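Local coordinates for protein aminopentol aminotransferase (Sphingopyxis macrogoltabida, PDB 6HBS) that catalyses the PLP-dependent transamination of hydrolysed fumonisin B1 (aminopentol) to its 2-keto derivative, with pyruvate as the preferred amino acceptor, at residues F114-S119 with S287-A292; R135-C140 with H166-T171; E326-R331 with A395-F400. All blocks are in the same frame, centred on the assembly; numbering follows the deposited sequence.

Contact 1. Residues F114-S119 with S287-A292; sequences FCKNGS and SFWFSA. With PLP (pyridoxal-5'-phosphate), chain C; PLP (pyridoxal-5'-phosphate), chain E.
Cys115 and Trp289 meet between the two phosphate-binding sites of the dimer, where strand 111-115 turns toward helix 118-133. Cys115 CB sits over the centre of the six-membered ring of Trp289, 3.4 Å from its centroid and 6° off the normal, a CH-pi contact; SG stands farther above the same face. A small residue suits this place, because the indole lies against the main chain, with Trp289 CD2 3.6 Å from Cys115 CA. Trp289 NE1 donates to Asn117 OD1 of the second subunit.

Lys116, bent at chi2 and chi3, passes Trp289 and brings its CE within 3.1 Å of Phe288 O. Its NZ binds Pro265 O and a water that donates to Ser291 O. A second water joins Cys115 O to Trp289 O.

Gly118 N bonds to O3P of one PLP at 2.9 Å, and its lack of a side chain lets the phosphate come close; Ser119 N and OG share O2P. Ser287 N instead donates to O3P of the other PLP, at 2.8 Å, and its OG to O1P. Ser287 N of the second subunit binds the first phosphate, so both subunits grip each, and the amino end of helix 118-133 probably helps to balance its negative charge.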
loop_
_atom_site.group_PDB
_atom_site.type_symbol
_atom_site.label_atom_id
_atom_site.label_comp_id
_atom_site.label_asym_id
_atom_site.label_seq_id
_atom_site.Cartn_x
_atom_site.Cartn_y
_atom_site.Cartn_z
ATOM N N PHE A 114 -10.170 5.308 1.756
ATOM C CA PHE A 114 -9.518 4.036 1.997
ATOM C C PHE A 114 -8.310 3.925 1.085
ATOM O O PHE A 114 -8.374 4.321 -0.104
ATOM C CB PHE A 114 -10.506 2.870 1.832
ATOM C CG PHE A 114 -11.649 2.962 2.814
ATOM C CD1 PHE A 114 -11.421 2.790 4.166
ATOM C CD2 PHE A 114 -12.921 3.321 2.401
ATOM C CE1 PHE A 114 -12.440 2.972 5.086
ATOM C CE2 PHE A 114 -13.930 3.534 3.328
ATOM C CZ PHE A 114 -13.686 3.369 4.664
ATOM N N CYS A 115 -7.241 3.349 1.644
ATOM C CA CYS A 115 -5.950 3.127 0.979
ATOM C C CYS A 115 -5.374 1.787 1.460
ATOM O O CYS A 115 -6.125 0.951 1.980
ATOM C CB CYS A 115 -5.020 4.306 1.252
ATOM S SG CYS A 115 -4.997 4.764 3.009
ATOM N N LYS A 116 -4.078 1.535 1.234
ATOM C CA LYS A 116 -3.507 0.253 1.622
ATOM C C LYS A 116 -2.689 0.370 2.909
ATOM O O LYS A 116 -2.945 -0.361 3.851
ATOM C CB LYS A 116 -2.639 -0.341 0.515
ATOM C CG LYS A 116 -3.417 -0.961 -0.631
ATOM C CD LYS A 116 -4.229 -2.202 -0.277
ATOM C CE LYS A 116 -5.709 -1.926 -0.227
ATOM N NZ LYS A 116 -6.480 -3.175 -0.194
ATOM N N ASN A 117 -1.656 1.213 2.871
ATOM C CA ASN A 117 -0.671 1.340 3.913
ATOM C C ASN A 117 -1.104 2.453 4.867
ATOM O O ASN A 117 -1.720 3.422 4.428
ATOM C CB ASN A 117 0.709 1.725 3.383
ATOM C CG ASN A 117 1.278 0.791 2.332
ATOM O OD1 ASN A 117 1.372 -0.416 2.546
ATOM N ND2 ASN A 117 1.754 1.351 1.216
ATOM N N GLY A 118 -0.718 2.348 6.148
ATOM C CA GLY A 118 -0.906 3.437 7.059
ATOM C C GLY A 118 -0.163 4.696 6.613
ATOM O O GLY A 118 -0.670 5.805 6.804
ATOM N N SER A 119 0.991 4.495 5.964
ATOM C CA SER A 119 1.815 5.561 5.385
ATOM C C SER A 119 1.033 6.329 4.296
ATOM O O SER A 119 1.272 7.502 4.100
ATOM C CB SER A 119 3.120 4.995 4.854
ATOM O OG SER A 119 3.933 4.467 5.906
ATOM N N SER A 287 -3.867 1.319 -7.291
ATOM C CA SER A 287 -4.433 0.154 -7.980
ATOM C C SER A 287 -5.325 -0.685 -7.055
ATOM O O SER A 287 -6.295 -1.273 -7.520
ATOM C CB SER A 287 -3.314 -0.731 -8.486
ATOM O OG SER A 287 -2.486 0.011 -9.345
ATOM N N PHE A 288 -4.889 -0.840 -5.803
ATOM C CA PHE A 288 -5.456 -1.821 -4.917
ATOM C C PHE A 288 -6.373 -1.165 -3.884
ATOM O O PHE A 288 -6.922 -1.853 -3.028
ATOM C CB PHE A 288 -4.355 -2.634 -4.244
ATOM C CG PHE A 288 -3.504 -3.449 -5.182
ATOM C CD1 PHE A 288 -4.069 -4.391 -6.031
ATOM C CD2 PHE A 288 -2.132 -3.291 -5.208
ATOM C CE1 PHE A 288 -3.272 -5.123 -6.913
ATOM C CE2 PHE A 288 -1.334 -4.044 -6.067
ATOM C CZ PHE A 288 -1.905 -4.953 -6.930
ATOM N N TRP A 289 -6.534 0.159 -3.957
ATOM C CA TRP A 289 -7.240 0.912 -2.897
ATOM C C TRP A 289 -8.742 0.642 -2.898
ATOM O O TRP A 289 -9.403 0.984 -1.913
ATOM C CB TRP A 289 -6.960 2.421 -3.003
ATOM C CG TRP A 289 -5.547 2.829 -2.682
ATOM C CD1 TRP A 289 -4.422 2.048 -2.679
ATOM C CD2 TRP A 289 -5.100 4.156 -2.326
ATOM N NE1 TRP A 289 -3.323 2.793 -2.314
ATOM C CE2 TRP A 289 -3.707 4.088 -2.114
ATOM C CE3 TRP A 289 -5.746 5.380 -2.149
ATOM C CZ2 TRP A 289 -2.943 5.218 -1.787
ATOM C CZ3 TRP A 289 -4.995 6.494 -1.818
ATOM C CH2 TRP A 289 -3.621 6.396 -1.603
ATOM N N PHE A 290 -9.286 0.102 -4.003
ATOM C CA PHE A 290 -10.718 -0.053 -4.192
ATOM C C PHE A 290 -11.124 -1.532 -4.094
ATOM O O PHE A 290 -12.274 -1.870 -4.394
ATOM C CB PHE A 290 -11.147 0.606 -5.512
ATOM C CG PHE A 290 -10.685 2.044 -5.576
ATOM C CD1 PHE A 290 -11.296 2.999 -4.793
ATOM C CD2 PHE A 290 -9.551 2.397 -6.274
ATOM C CE1 PHE A 290 -10.825 4.304 -4.766
ATOM C CE2 PHE A 290 -9.093 3.704 -6.264
ATOM C CZ PHE A 290 -9.736 4.657 -5.517
ATOM N N SER A 291 -10.207 -2.389 -3.634
ATOM C CA SER A 291 -10.453 -3.824 -3.559
ATOM C C SER A 291 -11.474 -4.149 -2.449
ATOM O O SER A 291 -11.358 -3.677 -1.313
ATOM C CB SER A 291 -9.171 -4.573 -3.354
ATOM O OG SER A 291 -8.262 -4.288 -4.397
ATOM N N ALA A 292 -12.457 -5.006 -2.795
ATOM C CA ALA A 292 -13.608 -5.290 -1.972
ATOM C C ALA A 292 -13.313 -6.272 -0.828
ATOM O O ALA A 292 -13.932 -6.143 0.218
ATOM C CB ALA A 292 -14.722 -5.834 -2.838
HETATM N N1 PLP C . 1.701 5.543 11.818
HETATM C C2 PLP C . 1.915 4.825 12.942
HETATM C C2A PLP C . 1.662 5.410 14.311
HETATM C C3 PLP C . 2.332 3.431 12.825
HETATM O O3 PLP C . 2.543 2.680 13.927
HETATM C C4 PLP C . 2.518 2.844 11.479
HETATM C C4A PLP C . 2.925 1.416 11.397
HETATM C C5 PLP C . 2.310 3.765 10.321
HETATM C C6 PLP C . 1.885 5.064 10.567
HETATM C C5A PLP C . 2.485 3.315 8.872
HETATM O O4P PLP C . 1.633 2.183 8.558
HETATM P P PLP C . 2.226 1.201 7.427
HETATM O O1P PLP C . 3.395 0.513 7.969
HETATM O O2P PLP C . 2.629 2.115 6.305
HETATM O O3P PLP C . 1.030 0.307 7.180
HETATM N N1 PLP E . 3.642 3.247 -12.247
HETATM C C2 PLP E . 2.803 3.060 -13.298
HETATM C C2A PLP E . 3.354 3.019 -14.711
HETATM C C3 PLP E . 1.361 2.861 -13.106
HETATM O O3 PLP E . 0.533 2.676 -14.174
HETATM C C4 PLP E . 0.809 2.843 -11.737
HETATM C C4A PLP E . -0.657 2.601 -11.547
HETATM C C5 PLP E . 1.823 3.087 -10.659
HETATM C C6 PLP E . 3.172 3.268 -10.976
HETATM C C5A PLP E . 1.417 3.133 -9.217
HETATM O O4P PLP E . 0.802 1.924 -8.791
HETATM P P PLP E . -0.285 2.042 -7.598
HETATM O O1P PLP E . -0.483 0.571 -7.241
HETATM O O2P PLP E . 0.373 2.879 -6.491
HETATM O O3P PLP E . -1.526 2.663 -8.121
HETATM O O HOH W 1 -8.675 0.121 0.571
HETATM O O HOH W 2 -9.237 -2.531 0.029
#

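Contact 2. Residues R135-C140 with H166-T171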
loop_
_atom_site.group_PDB
_atom_site.type_symbol
_atom_site.label_atom_id
_atom_site.label_comp_id
_atom_site.label_asym_id
_atom_site.label_seq_id
_atom_site.Cartn_x
_atom_site.Cartn_y
_atom_site.Cartn_z
ATOM N N ARG A 135 -0.847 26.541 3.348
ATOM C CA ARG A 135 0.386 26.730 4.116
ATOM C C ARG A 135 1.286 25.507 3.969
ATOM O O ARG A 135 0.872 24.448 3.438
ATOM C CB ARG A 135 0.098 26.948 5.600
ATOM C CG ARG A 135 -0.792 28.148 5.867
ATOM C CD ARG A 135 -1.367 28.046 7.260
ATOM N NE ARG A 135 -2.455 28.976 7.497
ATOM C CZ ARG A 135 -3.339 28.864 8.469
ATOM N NH1 ARG A 135 -4.338 29.727 8.522
ATOM N NH2 ARG A 135 -3.230 27.907 9.381
ATOM N N LYS A 136 2.523 25.639 4.443
ATOM C CA LYS A 136 3.529 24.644 4.149
ATOM C C LYS A 136 3.857 23.739 5.345
ATOM O O LYS A 136 4.218 22.566 5.114
ATOM C CB LYS A 136 4.813 25.319 3.677
ATOM C CG LYS A 136 4.689 26.059 2.359
ATOM C CD LYS A 136 5.996 26.635 1.932
ATOM C CE LYS A 136 5.918 27.380 0.623
ATOM N NZ LYS A 136 7.253 27.911 0.264
ATOM N N THR A 137 3.813 24.269 6.583
ATOM C CA THR A 137 4.536 23.617 7.675
ATOM C C THR A 137 3.674 22.528 8.323
ATOM O O THR A 137 2.544 22.753 8.762
ATOM C CB THR A 137 5.088 24.612 8.713
ATOM O OG1 THR A 137 5.960 25.537 8.045
ATOM C CG2 THR A 137 5.860 23.894 9.803
ATOM N N ILE A 138 4.267 21.344 8.419
ATOM C CA ILE A 138 3.670 20.214 9.131
ATOM C C ILE A 138 4.431 20.022 10.453
ATOM O O ILE A 138 5.641 19.862 10.446
ATOM C CB ILE A 138 3.718 18.947 8.250
ATOM C CG1 ILE A 138 2.914 19.145 6.967
ATOM C CG2 ILE A 138 3.253 17.732 9.031
ATOM C CD1 ILE A 138 1.424 19.167 7.136
ATOM N N LEU A 139 3.712 20.058 11.573
ATOM C CA LEU A 139 4.369 19.866 12.885
ATOM C C LEU A 139 4.259 18.402 13.332
ATOM O O LEU A 139 3.145 17.894 13.484
ATOM C CB LEU A 139 3.719 20.786 13.914
ATOM C CG LEU A 139 3.891 22.289 13.658
ATOM C CD1 LEU A 139 3.271 23.111 14.783
ATOM C CD2 LEU A 139 5.341 22.635 13.417
ATOM N N CYS A 140 5.401 17.773 13.617
ATOM C CA CYS A 140 5.429 16.401 14.150
ATOM C C CYS A 140 6.289 16.395 15.423
ATOM O O CYS A 140 7.130 17.275 15.617
ATOM C CB CYS A 140 5.995 15.424 13.121
ATOM S SG CYS A 140 5.002 15.383 11.602
ATOM N N HIS A 166 9.823 21.328 5.021
ATOM C CA HIS A 166 8.654 21.991 5.599
ATOM C C HIS A 166 7.954 21.075 6.613
ATOM O O HIS A 166 6.769 21.167 6.790
ATOM C CB HIS A 166 7.711 22.494 4.491
ATOM C CG HIS A 166 8.286 23.659 3.759
ATOM N ND1 HIS A 166 8.588 24.852 4.415
ATOM C CD2 HIS A 166 8.689 23.806 2.478
ATOM C CE1 HIS A 166 9.127 25.695 3.534
ATOM N NE2 HIS A 166 9.213 25.075 2.347
ATOM N N VAL A 167 8.721 20.221 7.278
ATOM C CA VAL A 167 8.296 19.508 8.481
ATOM C C VAL A 167 9.107 20.099 9.631
ATOM O O VAL A 167 10.310 20.189 9.510
ATOM C CB VAL A 167 8.558 17.992 8.383
ATOM C CG1 VAL A 167 8.052 17.245 9.618
ATOM C CG2 VAL A 167 7.970 17.432 7.087
ATOM N N ALA A 168 8.428 20.505 10.693
ATOM C CA ALA A 168 9.087 21.030 11.887
ATOM C C ALA A 168 8.621 20.228 13.103
ATOM O O ALA A 168 7.607 19.562 13.040
ATOM C CB ALA A 168 8.811 22.509 12.053
ATOM N N TYR A 169 9.353 20.353 14.218
ATOM C CA TYR A 169 9.248 19.372 15.298
ATOM C C TYR A 169 8.971 20.080 16.615
ATOM O O TYR A 169 9.357 21.264 16.806
ATOM C CB TYR A 169 10.487 18.488 15.325
ATOM C CG TYR A 169 10.728 17.746 14.031
ATOM C CD1 TYR A 169 10.013 16.601 13.702
ATOM C CD2 TYR A 169 11.632 18.230 13.102
ATOM C CE1 TYR A 169 10.222 15.943 12.495
ATOM C CE2 TYR A 169 11.842 17.596 11.887
ATOM C CZ TYR A 169 11.146 16.440 11.587
ATOM O OH TYR A 169 11.359 15.831 10.382
ATOM N N TYR A 170 8.262 19.360 17.489
ATOM C CA TYR A 170 8.012 19.742 18.868
ATOM C C TYR A 170 8.304 18.511 19.742
ATOM O O TYR A 170 8.442 17.403 19.228
ATOM C CB TYR A 170 6.578 20.251 19.058
ATOM C CG TYR A 170 5.512 19.210 18.783
ATOM C CD1 TYR A 170 4.977 19.018 17.513
ATOM C CD2 TYR A 170 5.068 18.375 19.783
ATOM C CE1 TYR A 170 4.021 18.042 17.263
ATOM C CE2 TYR A 170 4.107 17.403 19.560
ATOM C CZ TYR A 170 3.580 17.224 18.294
ATOM O OH TYR A 170 2.660 16.212 18.096
ATOM N N THR A 171 8.398 18.715 21.058
ATOM C CA THR A 171 8.573 17.595 22.036
ATOM C C THR A 171 7.203 17.051 22.429
ATOM O O THR A 171 6.340 17.786 22.893
ATOM C CB THR A 171 9.332 18.055 23.287
ATOM O OG1 THR A 171 10.564 18.530 22.775
ATOM C CG2 THR A 171 9.563 16.953 24.301
HETATM O O HOH W 3 8.541 25.334 7.131
#
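Lys136 lays its aliphatic chain across the imidazole of His166, at the start of two neighbouring parallel strands. Its CB is 3.9 Å from His166 CG. Beyond CG the chain is fully extended, which carries CD over the ring face, 3.7 Å from the centroid and 16° off the normal, in a CH-pi contact. NZ ends 4.0 Å from His166 NE2, so the ammonium would probably discourage protonation of the ring. A long, flexible lysine fits such an exposed edge: its methylenes cover the ring while its amine can meet solvent. In the plane of the imidazole, a water links ND1 to Thr137 OG1, which also bonds to Asp188.

Farther along, the backbone takes over. Ile138 N donates to His166 O, Ala168 N to Ile138 O, Cys140 N to Ala168 O at 2.9 Å, and Tyr170 N to Cys140 O. Ala168 is small enough for Leu139 CD2 to rest 3.7 Å from its CB, while Cys140 SG packs on Val167 CG1 on the opposite face. CG of Tyr170 lies between its backbone N and carbonyl carbon (chi1 63°), which brings the ring back beside the first strand, with CD1 3.4 Å from Cys140 O and OH bonded to Phe193 O.

Strand 167-170 is outermost in the seven-stranded sheet, with strand 137-141 between it and strand 189-194. Helix 175-184 packs on Leu139 and Tyr170, and helix 118-133 covers Ile138.

Contact 3. Residues E326-R331 with A395-F400; sequences EAQSQR and ATDRAF
Thr396 is the first residue of its helix to meet the other segment, its OG1 lying 2.8 Å from Gln328 OE1. The hydroxyl has two acceptors in reach, Gln328 OE1 and Leu393 O. Gln328 is extended beyond CG and long enough to span the gap between the helices; its NE2 donates to Leu393 O, which fixes the rotation of the amide and leaves OE1 facing Thr396.

One residue on, the carboxylate of Asp397 swings away from its own backbone N (chi1 -171°), which carries it toward Arg331. NH2 of Arg331 reaches Asp397 OD1 at 2.8 Å on its syn lone pair, with an N-H...O angle of 172°. The two flat groups are nearly coplanar and together make a salt bridge at the exposed rim, where charged groups are readily tolerated.

Phe400 comes one turn later and faces inward. Gln328 OE1 meets its edge in the ring plane, 3.5 Å from CE2, placing a partly negative oxygen against the weakly positive rim. Over one face stands Ser329 CA, 4.3 Å from CZ; Ser329 is compact, and its OG turns back to Glu326 O. Leu336, His332 and Trp361 also pack around the phenylalanine.

The helix segments run nearly parallel, 22° apart, with axes 10.3 Å from each other. Such helices packed beside short strands are characteristic of the C-terminal small domain of fold-type I aminotransferases.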
loop_
_atom_site.group_PDB
_atom_site.type_symbol
_atom_site.label_atom_id
_atom_site.label_comp_id
_atom_site.label_asym_id
_atom_site.label_seq_id
_atom_site.Cartn_x
_atom_site.Cartn_y
_atom_site.Cartn_z
ATOM N N GLU A 326 5.053 -7.829 37.321
ATOM C CA GLU A 326 5.443 -6.992 38.443
ATOM C C GLU A 326 5.854 -7.920 39.598
ATOM O O GLU A 326 6.975 -7.786 40.181
ATOM C CB GLU A 326 4.286 -6.050 38.777
ATOM C CG GLU A 326 4.426 -5.318 40.103
ATOM C CD GLU A 326 5.617 -4.388 40.169
ATOM O OE1 GLU A 326 6.257 -4.293 41.269
ATOM O OE2 GLU A 326 5.952 -3.823 39.113
ATOM N N ALA A 327 4.990 -8.894 39.891
ATOM C CA ALA A 327 5.216 -9.818 41.052
ATOM C C ALA A 327 6.499 -10.620 40.803
ATOM O O ALA A 327 7.386 -10.698 41.661
ATOM C CB ALA A 327 4.010 -10.699 41.298
ATOM N N GLN A 328 6.672 -11.139 39.581
ATOM C CA GLN A 328 7.867 -11.944 39.280
ATOM C C GLN A 328 9.152 -11.123 39.359
ATOM O O GLN A 328 10.156 -11.647 39.815
ATOM C CB GLN A 328 7.790 -12.557 37.884
ATOM C CG GLN A 328 6.829 -13.717 37.798
ATOM C CD GLN A 328 6.722 -14.260 36.390
ATOM O OE1 GLN A 328 7.390 -13.802 35.454
ATOM N NE2 GLN A 328 5.920 -15.291 36.260
ATOM N N SER A 329 9.110 -9.867 38.898
ATOM C CA SER A 329 10.272 -8.967 38.901
ATOM C C SER A 329 10.744 -8.680 40.336
ATOM O O SER A 329 11.916 -8.746 40.604
ATOM C CB SER A 329 10.013 -7.686 38.147
ATOM O OG SER A 329 9.169 -6.807 38.873
ATOM N N GLN A 330 9.816 -8.367 41.243
ATOM C CA GLN A 330 10.147 -8.175 42.657
ATOM C C GLN A 330 10.792 -9.448 43.241
ATOM O O GLN A 330 11.790 -9.353 43.953
ATOM C CB GLN A 330 8.901 -7.733 43.423
ATOM C CG GLN A 330 8.587 -6.251 43.266
ATOM C CD GLN A 330 7.868 -5.683 44.469
ATOM O OE1 GLN A 330 8.374 -5.754 45.600
ATOM N NE2 GLN A 330 6.692 -5.090 44.242
ATOM N N ARG A 331 10.247 -10.625 42.902
ATOM C CA ARG A 331 10.648 -11.923 43.448
ATOM C C ARG A 331 12.083 -12.279 43.032
ATOM O O ARG A 331 12.815 -12.911 43.788
ATOM C CB ARG A 331 9.658 -13.004 42.993
ATOM C CG ARG A 331 9.880 -14.369 43.630
ATOM C CD ARG A 331 8.861 -15.413 43.199
ATOM N NE ARG A 331 9.244 -16.085 41.960
ATOM C CZ ARG A 331 10.255 -16.948 41.841
ATOM N NH1 ARG A 331 11.037 -17.213 42.878
ATOM N NH2 ARG A 331 10.485 -17.545 40.684
ATOM N N ALA A 395 6.707 -19.135 31.434
ATOM C CA ALA A 395 7.856 -18.915 30.556
ATOM C C ALA A 395 8.693 -17.735 31.047
ATOM O O ALA A 395 9.923 -17.795 31.045
ATOM C CB ALA A 395 7.388 -18.684 29.141
ATOM N N THR A 396 8.008 -16.669 31.460
ATOM C CA THR A 396 8.690 -15.449 31.875
ATOM C C THR A 396 9.430 -15.694 33.196
ATOM O O THR A 396 10.493 -15.127 33.435
ATOM C CB THR A 396 7.743 -14.252 31.968
ATOM O OG1 THR A 396 6.673 -14.490 32.874
ATOM C CG2 THR A 396 7.192 -13.864 30.612
ATOM N N ASP A 397 8.869 -16.559 34.034
ATOM C CA ASP A 397 9.496 -16.921 35.317
ATOM C C ASP A 397 10.841 -17.585 35.040
ATOM O O ASP A 397 11.874 -17.166 35.592
ATOM C CB ASP A 397 8.591 -17.831 36.147
ATOM C CG ASP A 397 9.139 -18.011 37.557
ATOM O OD1 ASP A 397 9.052 -17.041 38.347
ATOM O OD2 ASP A 397 9.729 -19.076 37.817
ATOM N N ARG A 398 10.827 -18.599 34.152
ATOM C CA ARG A 398 12.052 -19.282 33.758
ATOM C C ARG A 398 13.040 -18.307 33.105
ATOM O O ARG A 398 14.258 -18.505 33.163
ATOM C CB ARG A 398 11.717 -20.473 32.853
ATOM C CG ARG A 398 11.004 -21.575 33.625
ATOM C CD ARG A 398 10.930 -22.918 32.935
ATOM N NE ARG A 398 10.195 -22.841 31.687
ATOM C CZ ARG A 398 8.870 -22.841 31.579
ATOM N NH1 ARG A 398 8.126 -23.036 32.657
ATOM N NH2 ARG A 398 8.305 -22.626 30.396
ATOM N N ALA A 399 12.521 -17.269 32.443
ATOM C CA ALA A 399 13.358 -16.346 31.721
ATOM C C ALA A 399 14.113 -15.453 32.707
ATOM O O ALA A 399 15.295 -15.179 32.512
ATOM C CB ALA A 399 12.526 -15.551 30.728
ATOM N N PHE A 400 13.416 -14.969 33.737
ATOM C CA PHE A 400 14.048 -14.221 34.832
ATOM C C PHE A 400 15.176 -15.055 35.456
ATOM O O PHE A 400 16.287 -14.533 35.631
ATOM C CB PHE A 400 13.022 -13.804 35.890
ATOM C CG PHE A 400 12.180 -12.601 35.537
ATOM C CD1 PHE A 400 12.741 -11.339 35.438
ATOM C CD2 PHE A 400 10.819 -12.719 35.352
ATOM C CE1 PHE A 400 11.960 -10.243 35.092
ATOM C CE2 PHE A 400 10.040 -11.623 35.026
ATOM C CZ PHE A 400 10.613 -10.390 34.882
HETATM O O HOH W 4 7.160 -15.677 40.691
#

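In the fold
Contact 1 and contact 2 belong to the same seven-stranded sheet at its two ends: strand 111-115 is outermost on one side, strand 167-170 on the other, and helix 118-133 leads in sequence from the first contact toward the second. Both reach the second subunit, but contact 1 is wholly buried and built from ring packing, waters and phosphate ligands, whereas contact 2 depends on regular backbone bonding and grades from a buried core to an exposed edge. Contact 3 lies across the chain's centre from contact 1, about 43 Å between centres. Only partly buried and touching no other chain, it joins helices mainly through side chains, with its ion pair at the surface.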